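Local coordinates for protein mnemiopsin 1 (Mnemiopsis leidyi, PDB 5VP3) that probably emits light when calcium binds its EF-hand loops, as a light-sensitive Ca(2+)-regulated photoprotein of a ctenophore, at residues A[106-111]-A[189-194]; A[21-26]-A[100-105]; A[167-172]-A[183-188]. All coordinates share one frame; numbering follows the deposited sequence.

How the interactions relate
The three contacts tie together a largely helical chain. Interaction 2 comes first along the chain, packing loop 21-26 against the start of helix 101-117. Interaction 1 uses the next residues of that helix and joins them to the end of helix 179-190; the two contacts touch where Trp21 and Phe23 pack on residues 106-110, with centres about 11 Å apart. Interaction 3 lies within the span so closed and pairs the two helices of the last EF-hand. It shares helix 179-190 with interaction 1, about 15 Å away between centres, whereas interactions 2 and 3 do not touch, their centres about 26 Å apart. Helices 101-117 and 179-190 thus link the N-terminal part to a metal-binding EF-hand.

Interaction 1: A[106-111]-A[189-194]; sequences RVFAEA and FWMEPY. With CD (cadmium ion), chain E.
With CG anti to the backbone N (chi1 -178°) and SD continuing the extended chain, Met191 carries its sulfur to helix 101-117, where SD meets Ala109 CB at 3.9 Å. On the other segment Arg106 starts with CG anti to its carbonyl carbon (chi1 -72°), then bends at chi2 and chi3, so that the guanidinium turns toward Ala109 on the next turn of its own helix, with the Ala109 methyl under one face, offset toward the rim. This detour brings Arg106 NH1 to 3.7 Å from Met191 O. The carbonyl lies at the guanidinium edge, near its plane, but the separation is too long for a hydrogen bond, and the contact is essentially one of packing.

The same sulfur makes a Met-aromatic contact with Phe108: Met191 SD is 5.5 Å from the ring centroid and 4.4 Å from Phe108 CE2, in an oblique approach. The next side chain, Glu192, points away from helix 101-117 and binds a cadmium ion through both carboxylate oxygens, OE1 at 2.6 Å and OE2 at 2.7 Å; two waters also bind the metal. Lys188 hydrogen-bonds to OE1.

Met191 therefore bridges helix 101-117 and the segment leaving helix 179-190. Ile124 of helix 123-135 touches both Met191 and Phe108, while Phe84 of helix 71-87 and Ser10 of helix 9-16 also pack on Phe108.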
# COMPACT_ATOMS: atom_id res chain seq x y z
N ARG A 106 -6.81 10.06 -0.46
CA ARG A 106 -6.38 11.23 -1.21
C ARG A 106 -5.50 12.14 -0.36
O ARG A 106 -4.61 12.78 -0.90
CB ARG A 106 -7.61 11.97 -1.76
CG ARG A 106 -8.30 11.22 -2.90
CD ARG A 106 -7.51 11.30 -4.20
NE ARG A 106 -6.60 10.17 -4.40
CZ ARG A 106 -5.52 10.21 -5.19
NH1 ARG A 106 -4.78 9.12 -5.32
NH2 ARG A 106 -5.16 11.31 -5.84
N VAL A 107 -5.70 12.22 0.95
CA VAL A 107 -4.80 13.07 1.72
C VAL A 107 -3.45 12.39 1.86
O VAL A 107 -2.42 13.06 1.96
CB VAL A 107 -5.39 13.44 3.08
CG1 VAL A 107 -5.64 12.19 3.94
CG2 VAL A 107 -4.47 14.47 3.82
N PHE A 108 -3.44 11.05 1.91
CA PHE A 108 -2.16 10.35 1.91
C PHE A 108 -1.38 10.65 0.63
O PHE A 108 -0.15 10.86 0.68
CB PHE A 108 -2.40 8.84 2.06
CG PHE A 108 -1.15 8.03 1.91
CD1 PHE A 108 -0.27 7.91 2.97
CD2 PHE A 108 -0.82 7.44 0.71
CE1 PHE A 108 0.90 7.20 2.84
CE2 PHE A 108 0.35 6.70 0.58
CZ PHE A 108 1.19 6.58 1.65
N ALA A 109 -2.06 10.71 -0.52
CA ALA A 109 -1.36 10.97 -1.77
C ALA A 109 -0.72 12.34 -1.76
O ALA A 109 0.40 12.52 -2.28
CB ALA A 109 -2.31 10.86 -2.96
N GLU A 110 -1.43 13.36 -1.27
CA GLU A 110 -0.83 14.68 -1.14
C GLU A 110 0.37 14.65 -0.21
O GLU A 110 1.39 15.30 -0.48
CB GLU A 110 -1.87 15.68 -0.65
CG GLU A 110 -1.32 17.08 -0.43
CD GLU A 110 -0.89 17.80 -1.69
OE1 GLU A 110 -1.35 17.44 -2.79
OE2 GLU A 110 -0.09 18.77 -1.58
N ALA A 111 0.27 13.92 0.91
CA ALA A 111 1.40 13.84 1.84
C ALA A 111 2.62 13.17 1.20
O ALA A 111 3.75 13.60 1.43
CB ALA A 111 0.97 13.10 3.10
N PHE A 189 -0.26 -0.24 -7.51
CA PHE A 189 -1.14 -1.17 -6.81
C PHE A 189 -1.79 -0.49 -5.60
O PHE A 189 -2.95 -0.74 -5.29
CB PHE A 189 -0.34 -2.44 -6.42
CG PHE A 189 -1.19 -3.63 -5.95
CD1 PHE A 189 -1.78 -4.50 -6.87
CD2 PHE A 189 -1.35 -3.91 -4.58
CE1 PHE A 189 -2.56 -5.62 -6.44
CE2 PHE A 189 -2.11 -5.02 -4.14
CZ PHE A 189 -2.72 -5.87 -5.08
N TRP A 190 -1.06 0.38 -4.93
CA TRP A 190 -1.47 0.94 -3.68
C TRP A 190 -1.82 2.45 -3.68
O TRP A 190 -2.04 2.99 -2.64
CB TRP A 190 -0.37 0.73 -2.67
CG TRP A 190 0.08 -0.63 -2.39
CD1 TRP A 190 1.22 -1.20 -2.75
CD2 TRP A 190 -0.59 -1.58 -1.59
NE1 TRP A 190 1.31 -2.45 -2.28
CE2 TRP A 190 0.20 -2.71 -1.55
CE3 TRP A 190 -1.79 -1.59 -0.92
CZ2 TRP A 190 -0.17 -3.83 -0.88
CZ3 TRP A 190 -2.14 -2.67 -0.26
CH2 TRP A 190 -1.34 -3.79 -0.23
N MET A 191 -1.86 3.10 -4.82
CA MET A 191 -2.13 4.53 -4.86
C MET A 191 -2.59 5.12 -6.18
O MET A 191 -3.62 5.70 -6.23
CB MET A 191 -0.93 5.31 -4.35
CG MET A 191 -1.18 6.80 -4.33
SD MET A 191 0.12 7.83 -3.67
CE MET A 191 1.26 7.85 -5.01
N GLU A 192 -1.81 4.98 -7.21
CA GLU A 192 -2.04 5.72 -8.41
C GLU A 192 -3.01 5.01 -9.31
O GLU A 192 -3.17 3.83 -9.23
CB GLU A 192 -0.75 5.91 -9.15
CG GLU A 192 0.21 6.83 -8.48
CD GLU A 192 1.52 6.92 -9.19
OE1 GLU A 192 1.60 6.53 -10.34
OE2 GLU A 192 2.46 7.37 -8.59
N PRO A 193 -3.59 5.77 -10.21
CA PRO A 193 -4.44 5.16 -11.22
C PRO A 193 -3.66 4.23 -12.12
O PRO A 193 -2.54 4.49 -12.46
CB PRO A 193 -4.98 6.34 -11.98
CG PRO A 193 -4.90 7.46 -11.05
CD PRO A 193 -3.78 7.21 -10.12
N TYR A 194 -4.26 3.13 -12.50
CA TYR A 194 -3.70 2.29 -13.52
C TYR A 194 -3.65 3.02 -14.84
O TYR A 194 -4.57 3.70 -15.21
CB TYR A 194 -4.49 1.02 -13.67
CG TYR A 194 -4.34 0.17 -12.48
CD1 TYR A 194 -3.19 -0.51 -12.25
CD2 TYR A 194 -5.32 0.09 -11.56
CE1 TYR A 194 -3.03 -1.27 -11.13
CE2 TYR A 194 -5.18 -0.67 -10.45
CZ TYR A 194 -4.02 -1.34 -10.24
OH TYR A 194 -3.87 -2.10 -9.13
CD CD E . 3.75 7.93 -10.87
O HOH W 1 3.50 7.44 -13.46
O HOH W 2 2.03 9.90 -10.71

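Interaction 2: A[21-26]-A[100-105]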
# COMPACT_ATOMS: atom_id res chain seq x y z
N TRP A 21 -3.66 21.81 1.79
CA TRP A 21 -4.48 21.01 0.88
C TRP A 21 -5.82 20.68 1.50
O TRP A 21 -5.92 20.36 2.70
CB TRP A 21 -3.72 19.73 0.50
CG TRP A 21 -4.44 18.76 -0.35
CD1 TRP A 21 -4.39 18.66 -1.72
CD2 TRP A 21 -5.32 17.73 0.10
NE1 TRP A 21 -5.19 17.63 -2.15
CE2 TRP A 21 -5.77 17.05 -1.05
CE3 TRP A 21 -5.78 17.33 1.35
CZ2 TRP A 21 -6.64 15.96 -0.97
CZ3 TRP A 21 -6.65 16.26 1.43
CH2 TRP A 21 -7.07 15.59 0.28
N LYS A 22 -6.86 20.73 0.66
CA LYS A 22 -8.23 20.39 1.02
C LYS A 22 -8.80 19.34 0.09
O LYS A 22 -8.64 19.41 -1.13
CB LYS A 22 -9.16 21.65 0.97
CG LYS A 22 -9.05 22.58 2.16
CD LYS A 22 -9.08 21.78 3.48
CE LYS A 22 -9.53 22.62 4.67
NZ LYS A 22 -8.39 23.43 5.18
N PHE A 23 -9.53 18.42 0.67
CA PHE A 23 -10.14 17.35 -0.10
C PHE A 23 -11.38 17.82 -0.86
O PHE A 23 -12.25 18.49 -0.31
CB PHE A 23 -10.51 16.20 0.84
CG PHE A 23 -11.21 15.07 0.15
CD1 PHE A 23 -10.59 14.38 -0.87
CD2 PHE A 23 -12.50 14.70 0.51
CE1 PHE A 23 -11.23 13.35 -1.52
CE2 PHE A 23 -13.13 13.66 -0.14
CZ PHE A 23 -12.50 12.99 -1.14
N ASN A 24 -11.46 17.43 -2.13
CA ASN A 24 -12.67 17.64 -2.93
C ASN A 24 -13.05 16.33 -3.61
O ASN A 24 -12.36 15.89 -4.54
CB ASN A 24 -12.46 18.73 -3.96
CG ASN A 24 -13.57 18.79 -4.99
OD1 ASN A 24 -14.71 18.34 -4.74
ND2 ASN A 24 -13.25 19.33 -6.17
N VAL A 25 -14.17 15.72 -3.19
CA VAL A 25 -14.54 14.42 -3.73
C VAL A 25 -14.81 14.47 -5.22
O VAL A 25 -14.63 13.46 -5.91
CB VAL A 25 -15.73 13.82 -2.95
CG1 VAL A 25 -16.94 14.71 -3.07
CG2 VAL A 25 -16.02 12.38 -3.43
N GLU A 26 -15.20 15.65 -5.74
CA GLU A 26 -15.44 15.78 -7.18
C GLU A 26 -14.21 15.48 -8.00
O GLU A 26 -14.33 15.20 -9.19
CB GLU A 26 -15.92 17.20 -7.53
CG GLU A 26 -17.26 17.59 -6.91
CD GLU A 26 -18.41 16.66 -7.34
OE1 GLU A 26 -18.38 16.18 -8.51
OE2 GLU A 26 -19.31 16.41 -6.50
N ASP A 100 -14.90 7.51 5.26
CA ASP A 100 -13.68 8.31 5.24
C ASP A 100 -12.57 7.70 4.39
O ASP A 100 -11.46 8.25 4.34
CB ASP A 100 -13.16 8.49 6.66
CG ASP A 100 -14.02 9.44 7.49
OD1 ASP A 100 -14.55 10.40 6.92
OD2 ASP A 100 -14.14 9.20 8.71
N TRP A 101 -12.82 6.57 3.75
CA TRP A 101 -11.71 5.84 3.13
C TRP A 101 -11.17 6.58 1.92
O TRP A 101 -9.96 6.70 1.76
CB TRP A 101 -12.16 4.45 2.74
CG TRP A 101 -11.15 3.60 1.95
CD1 TRP A 101 -11.34 3.08 0.72
CD2 TRP A 101 -9.87 3.12 2.38
NE1 TRP A 101 -10.27 2.32 0.34
CE2 TRP A 101 -9.35 2.32 1.34
CE3 TRP A 101 -9.10 3.29 3.53
CZ2 TRP A 101 -8.10 1.70 1.42
CZ3 TRP A 101 -7.85 2.68 3.60
CH2 TRP A 101 -7.37 1.89 2.55
N VAL A 102 -12.06 7.04 1.03
CA VAL A 102 -11.60 7.75 -0.17
C VAL A 102 -10.78 8.95 0.23
O VAL A 102 -9.68 9.20 -0.30
CB VAL A 102 -12.79 8.17 -1.06
CG1 VAL A 102 -12.31 8.97 -2.27
CG2 VAL A 102 -13.60 6.96 -1.51
N GLU A 103 -11.29 9.72 1.18
CA GLU A 103 -10.61 10.92 1.62
C GLU A 103 -9.27 10.58 2.25
O GLU A 103 -8.26 11.26 2.01
CB GLU A 103 -11.48 11.67 2.64
CG GLU A 103 -10.82 12.96 3.08
CD GLU A 103 -11.67 13.80 4.03
OE1 GLU A 103 -12.80 13.38 4.39
OE2 GLU A 103 -11.16 14.86 4.43
N ALA A 104 -9.24 9.53 3.08
CA ALA A 104 -7.97 9.11 3.70
C ALA A 104 -6.94 8.79 2.62
O ALA A 104 -5.77 9.18 2.74
CB ALA A 104 -8.21 7.89 4.59
N ASN A 105 -7.37 8.14 1.53
CA ASN A 105 -6.45 7.83 0.44
C ASN A 105 -5.95 9.07 -0.26
O ASN A 105 -4.78 9.14 -0.63
CB ASN A 105 -7.10 6.90 -0.55
CG ASN A 105 -6.89 5.47 -0.18
OD1 ASN A 105 -5.87 4.87 -0.53
ND2 ASN A 105 -7.83 4.90 0.55
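Glu103 runs its whole aliphatic length across the ring of Phe23. Its CB comes first, 3.8 Å from Phe23 CE2. CG is anti to the backbone N (chi1 -178°), which swings it over the ring face, 3.5 Å from Phe23 CD2. There it makes a CH-pi contact, 3.9 Å from the ring centroid and 27° off the normal. CD follows, 3.7 Å from Phe23 CD2, and the extended chain then leaves the carboxylate nearly parallel to the ring, the two planes only 12° apart. At the tip, Glu103 OE2 passes 3.9 Å from Phe23 CB and is hydrogen-bonded to Tyr11 OH of helix 9-16, so the polar end of the chain is held by a partner beyond the ring.

Phe23 is enclosed from more than this one side. Val102 CG1 approaches the ring obliquely, 4.2 Å from Phe23 CZ, and the backbone N of Val25 lies over the opposite face, offset toward the rim. An Asx turn follows directly on Phe23: Asn24 OD1 accepts from Glu26 N at 2.9 Å, with the donor above the carbonyl plane. Trimming the ring to an alanine here would probably cost the Glu103 methylenes their CH-pi partner and open a gap beside Val102, leaving the carboxylate held chiefly by Tyr11.

The contact thus packs the loop between helices 9-16 and 30-43 onto the first turns of helix 101-117. Tyr11 touches Phe23 as well as Glu103, Arg106 adds to the same patch, and Val102 reaches on to Leu33 and Tyr37 of helix 30-43.

Interaction 3: A[167-172]-A[183-188]; sequences QKADTD and VHLFRK. With CD (cadmium ion), chain D; NI (nickel (II) ion), chain F.
The methyl of Ala169 points at the neighbouring helix and fits between two consecutive side chains there, the imidazole of His184 and the branched end of Leu185. Ala169 CB lies 4.3 Å from His184 CD2, obliquely to the ring. The same Ala169 CB is 4.4 Å from Leu185 CD1. The CB of Leu185 leaves its helix alongside the entering one and does not aim at it, so that CD1 is the atom that reaches Ala169. The small side chain of Ala169 lets the backbones come close, with the CA atoms of Ala169 and Leu185 6.1 Å apart. His184 carries its CG anti to the backbone N (chi1 172°), which directs the ring at Ala169 through CD2. ND1, on the other side of CG, is thereby left to bind a nickel ion at 2.0 Å. One imidazole so serves an apolar neighbour and a metal with different atoms.

The two segments belong to the helix-loop-helix of an EF-hand: helix 161-169 enters the metal loop and helix 179-190 leaves it, and the contact packs the end of the entering helix against the exiting one. Directly after Ala169 the chain leaves the helix in an inverse gamma turn centred on Asp170. That residue's CG is also anti to its backbone N (chi1 178°), and Asp170 OD1 reaches the cadmium ion in the loop at 2.2 Å. Thr174, Lys176 through its backbone O, Glu178 and Glu181 complete the site. The second carboxylate oxygen of Asp170 accepts a hydrogen bond from Gly175 N within the same loop, which helps to fix the rotation of the carboxylate.

Leu177 from the loop touches both Ala169 and Leu185, and Leu148 of helix 145-154 packs on Leu185 as well.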
# COMPACT_ATOMS: atom_id res chain seq x y z
N GLN A 167 5.31 -7.75 -16.67
CA GLN A 167 5.64 -7.20 -17.98
C GLN A 167 5.68 -5.67 -17.94
O GLN A 167 6.56 -5.05 -18.55
CB GLN A 167 4.63 -7.67 -19.02
CG GLN A 167 4.95 -7.22 -20.45
CD GLN A 167 5.45 -8.37 -21.33
OE1 GLN A 167 4.97 -9.50 -21.21
NE2 GLN A 167 6.43 -8.07 -22.20
N LYS A 168 4.74 -5.05 -17.25
CA LYS A 168 4.70 -3.60 -17.34
C LYS A 168 5.77 -2.95 -16.50
O LYS A 168 6.22 -1.84 -16.83
CB LYS A 168 3.31 -3.08 -16.96
CG LYS A 168 2.47 -2.77 -18.19
CD LYS A 168 1.07 -2.26 -17.87
CE LYS A 168 0.09 -3.41 -17.59
NZ LYS A 168 -1.32 -3.02 -17.91
N ALA A 169 6.22 -3.60 -15.44
CA ALA A 169 7.20 -2.98 -14.57
C ALA A 169 8.64 -3.38 -14.88
O ALA A 169 9.57 -2.65 -14.51
CB ALA A 169 6.87 -3.31 -13.12
N ASP A 170 8.85 -4.50 -15.56
CA ASP A 170 10.20 -4.97 -15.89
C ASP A 170 10.65 -4.33 -17.20
O ASP A 170 10.83 -4.98 -18.23
CB ASP A 170 10.24 -6.48 -16.00
CG ASP A 170 11.60 -7.02 -16.40
OD1 ASP A 170 12.64 -6.35 -16.14
OD2 ASP A 170 11.61 -8.14 -16.94
N THR A 171 10.80 -3.02 -17.16
CA THR A 171 11.16 -2.29 -18.38
C THR A 171 12.63 -2.49 -18.75
O THR A 171 13.02 -2.21 -19.88
CB THR A 171 10.85 -0.81 -18.19
OG1 THR A 171 11.46 -0.38 -16.99
CG2 THR A 171 9.35 -0.55 -18.07
N ASP A 172 13.43 -2.85 -17.74
CA ASP A 172 14.75 -3.48 -17.80
C ASP A 172 14.85 -4.62 -18.79
O ASP A 172 15.95 -4.94 -19.26
CB ASP A 172 15.07 -4.07 -16.37
CG ASP A 172 16.13 -3.36 -15.67
OD1 ASP A 172 16.83 -2.57 -16.33
OD2 ASP A 172 16.29 -3.57 -14.46
N VAL A 183 8.89 -0.80 -6.69
CA VAL A 183 8.33 0.48 -6.27
C VAL A 183 7.32 0.96 -7.30
O VAL A 183 6.17 1.27 -6.97
CB VAL A 183 9.45 1.53 -6.06
CG1 VAL A 183 8.87 2.92 -5.83
CG2 VAL A 183 10.29 1.15 -4.91
N HIS A 184 7.74 1.00 -8.56
CA HIS A 184 6.81 1.43 -9.60
C HIS A 184 5.51 0.65 -9.48
O HIS A 184 4.41 1.23 -9.52
CB HIS A 184 7.45 1.24 -10.99
CG HIS A 184 6.50 1.48 -12.14
ND1 HIS A 184 6.50 2.64 -12.88
CD2 HIS A 184 5.51 0.70 -12.65
CE1 HIS A 184 5.55 2.57 -13.81
NE2 HIS A 184 4.93 1.40 -13.69
N LEU A 185 5.61 -0.67 -9.35
CA LEU A 185 4.42 -1.53 -9.28
C LEU A 185 3.57 -1.22 -8.06
O LEU A 185 2.34 -1.17 -8.14
CB LEU A 185 4.89 -2.98 -9.23
CG LEU A 185 3.88 -4.06 -9.49
CD1 LEU A 185 4.64 -5.29 -9.95
CD2 LEU A 185 3.06 -4.38 -8.23
N PHE A 186 4.22 -1.01 -6.92
CA PHE A 186 3.50 -0.74 -5.67
C PHE A 186 2.86 0.65 -5.68
O PHE A 186 1.80 0.85 -5.07
CB PHE A 186 4.46 -0.88 -4.47
CG PHE A 186 4.42 -2.26 -3.81
CD1 PHE A 186 4.55 -3.42 -4.54
CD2 PHE A 186 4.31 -2.37 -2.46
CE1 PHE A 186 4.53 -4.67 -3.91
CE2 PHE A 186 4.29 -3.59 -1.85
CZ PHE A 186 4.40 -4.74 -2.59
N ARG A 187 3.45 1.60 -6.34
CA ARG A 187 2.83 2.87 -6.50
C ARG A 187 1.50 2.74 -7.23
O ARG A 187 0.56 3.32 -6.85
CB ARG A 187 3.71 3.89 -7.19
CG ARG A 187 4.95 4.26 -6.45
CD ARG A 187 5.67 5.45 -7.02
NE ARG A 187 5.99 6.29 -5.94
CZ ARG A 187 5.44 7.45 -5.71
NH1 ARG A 187 4.60 7.95 -6.56
NH2 ARG A 187 5.79 8.08 -4.64
N LYS A 188 1.45 1.93 -8.26
CA LYS A 188 0.19 1.68 -8.94
C LYS A 188 -0.76 0.86 -8.08
O LYS A 188 -1.94 1.19 -7.94
CB LYS A 188 0.43 0.96 -10.27
CG LYS A 188 1.25 1.76 -11.29
CD LYS A 188 0.55 3.01 -11.71
CE LYS A 188 1.36 3.79 -12.75
NZ LYS A 188 1.15 5.26 -12.62
CD CD D . 13.89 -5.62 -14.45
NI NI F . 7.93 4.06 -13.19